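4-hydroxy-tetrahydrodipicolinate synthase (Thermotoga maritima, PDB 1O5K) catalyses the condensation of pyruvate with L-aspartate-beta-semialdehyde to 4-hydroxy-tetrahydrodipicolinate, a step of lysine biosynthesis. Local coordinates at residues E33-L38 with S72-I77. Sequence-based numbering, arbitrary orientation.
With CA (calcium ion), chain C.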
# COMPACT_ATOMS: atom_id res chain seq x y z
N GLU A 33 -11.16 1.73 -41.37
CA GLU A 33 -10.26 2.49 -42.26
C GLU A 33 -9.15 3.17 -41.44
O GLU A 33 -7.97 3.11 -41.80
CB GLU A 33 -11.00 3.50 -43.14
N SER A 34 -9.50 3.77 -40.32
CA SER A 34 -8.48 4.30 -39.44
C SER A 34 -7.61 3.17 -38.85
O SER A 34 -6.41 3.31 -38.75
CB SER A 34 -9.12 5.10 -38.31
OG SER A 34 -9.67 6.31 -38.82
N TYR A 35 -8.22 2.06 -38.49
CA TYR A 35 -7.46 0.90 -37.94
C TYR A 35 -6.40 0.47 -38.93
O TYR A 35 -5.23 0.27 -38.57
CB TYR A 35 -8.42 -0.24 -37.69
CG TYR A 35 -7.79 -1.44 -37.06
CD1 TYR A 35 -7.23 -1.35 -35.80
CD2 TYR A 35 -7.67 -2.63 -37.75
CE1 TYR A 35 -6.65 -2.46 -35.18
CE2 TYR A 35 -7.07 -3.74 -37.15
CZ TYR A 35 -6.55 -3.65 -35.89
OH TYR A 35 -5.96 -4.74 -35.28
N GLU A 36 -6.79 0.32 -40.20
CA GLU A 36 -5.84 -0.15 -41.21
C GLU A 36 -4.62 0.80 -41.38
O GLU A 36 -3.48 0.32 -41.53
CB GLU A 36 -6.56 -0.43 -42.53
CG GLU A 36 -5.60 -0.66 -43.67
CD GLU A 36 -6.24 -1.28 -44.90
OE1 GLU A 36 -5.51 -1.40 -45.89
OE2 GLU A 36 -7.44 -1.65 -44.85
N ARG A 37 -4.85 2.11 -41.29
CA ARG A 37 -3.76 3.11 -41.29
C ARG A 37 -2.80 2.90 -40.12
O ARG A 37 -1.58 3.07 -40.26
CB ARG A 37 -4.30 4.55 -41.18
CG ARG A 37 -4.90 5.13 -42.42
CD ARG A 37 -5.03 6.70 -42.40
NE ARG A 37 -5.93 7.22 -41.35
CZ ARG A 37 -7.23 7.51 -41.53
NH1 ARG A 37 -7.82 7.33 -42.72
NH2 ARG A 37 -7.96 7.98 -40.52
N LEU A 38 -3.36 2.58 -38.97
CA LEU A 38 -2.58 2.34 -37.77
C LEU A 38 -1.77 1.05 -37.90
O LEU A 38 -0.60 1.03 -37.54
CB LEU A 38 -3.47 2.33 -36.53
CG LEU A 38 -2.73 2.30 -35.21
CD1 LEU A 38 -1.70 3.46 -35.16
CD2 LEU A 38 -3.68 2.33 -33.99
N SER A 72 -10.24 -10.66 -38.16
CA SER A 72 -10.09 -11.06 -39.56
C SER A 72 -9.40 -9.98 -40.36
O SER A 72 -8.51 -10.27 -41.18
CB SER A 72 -11.45 -11.39 -40.16
OG SER A 72 -11.95 -12.56 -39.51
N ARG A 73 -9.80 -8.72 -40.13
CA ARG A 73 -9.18 -7.64 -40.89
C ARG A 73 -7.69 -7.47 -40.55
O ARG A 73 -6.90 -7.17 -41.41
CB ARG A 73 -9.92 -6.32 -40.69
CG ARG A 73 -9.46 -5.20 -41.62
CD ARG A 73 -9.60 -5.61 -43.12
NE ARG A 73 -8.91 -4.73 -44.06
CZ ARG A 73 -8.55 -5.09 -45.31
NH1 ARG A 73 -8.76 -6.31 -45.78
NH2 ARG A 73 -7.94 -4.21 -46.11
N THR A 74 -7.30 -7.69 -39.29
CA THR A 74 -5.90 -7.58 -38.89
C THR A 74 -5.08 -8.64 -39.62
O THR A 74 -4.05 -8.36 -40.25
CB THR A 74 -5.76 -7.77 -37.39
OG1 THR A 74 -6.62 -6.85 -36.71
CG2 THR A 74 -4.32 -7.45 -36.98
N LEU A 75 -5.60 -9.87 -39.59
CA LEU A 75 -4.90 -10.97 -40.33
C LEU A 75 -4.76 -10.68 -41.81
O LEU A 75 -3.71 -10.98 -42.41
CB LEU A 75 -5.57 -12.31 -40.04
CG LEU A 75 -5.49 -12.83 -38.63
CD1 LEU A 75 -6.65 -13.80 -38.37
CD2 LEU A 75 -4.11 -13.50 -38.36
N GLU A 76 -5.79 -10.12 -42.43
CA GLU A 76 -5.77 -9.71 -43.83
C GLU A 76 -4.71 -8.66 -44.15
O GLU A 76 -3.93 -8.82 -45.08
CB GLU A 76 -7.14 -9.18 -44.26
CG GLU A 76 -8.16 -10.29 -44.37
CD GLU A 76 -9.58 -9.78 -44.59
OE1 GLU A 76 -10.49 -10.64 -44.71
OE2 GLU A 76 -9.79 -8.56 -44.64
N ILE A 77 -4.64 -7.59 -43.35
CA ILE A 77 -3.62 -6.55 -43.60
C ILE A 77 -2.17 -7.00 -43.39
O ILE A 77 -1.28 -6.65 -44.15
CB ILE A 77 -3.86 -5.35 -42.69
CG1 ILE A 77 -5.20 -4.72 -43.02
CG2 ILE A 77 -2.73 -4.32 -42.87
CD1 ILE A 77 -5.68 -3.82 -41.87
CA CA C . -3.96 -9.47 -47.31
O HOH W 1 -9.70 -1.85 -43.38
O HOH W 2 -3.83 -12.19 -46.51
O HOH W 3 -2.85 -7.56 -48.08
O HOH W 4 -5.25 -7.55 -47.66
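With CG anti to the backbone N (chi1 -176°), Tyr-35 sends its ring off helix 32-44 to Thr-74, while Glu-36, its CG likewise anti to the backbone N and its chain extended beyond, holds its carboxylate against Arg-73. The two helices are successive outer helices of the TIM barrel, with strand 49-52 between them in sequence, and they illustrate how side chains from both members of such a pair can span the gap: the axes of the segments approach no closer than 10.6 Å, at a crossing angle of -41°. On the side facing the barrel, Tyr-35 OH donates a 2.6 Å hydrogen bond to Thr-74 OG1, which lies in the ring plane at the phenol edge. Thr-74 OG1 is also hydrogen-bonded to Leu-70 O, and both side chains rest on Val-52, so the buried hydroxyl pair is satisfied just above the sheet.

Farther out the link is ionic. Arg-73 NH2 points almost straight at Glu-36 OE2, 2.9 Å away. OE2 lies in the guanidinium plane, but NH2 reaches it from above the carboxylate plane; the two planes are 51° apart. Water 1 ties the same oxygen to Arg-73 NE; OE1 turns to Arg-40. Between the polar layers, Ile-77 CD1 packs against Glu-36 CB at 3.6 Å, and its CG1 lies over one face of the guanidinium. Cutting Glu-36 back to an alanine would probably cost Arg-73 NH2 and Arg-40 the carboxylate they share, and Ile-77 CD1 its contact with CG. Arg-73 NH1 bonds Glu-76 OE2, 2.7 Å away, on the anti side of that carboxylate. Glu-76 binds the calcium ion by its backbone instead, with O at 2.3 Å and Asp-79 OD1 as a further ligand.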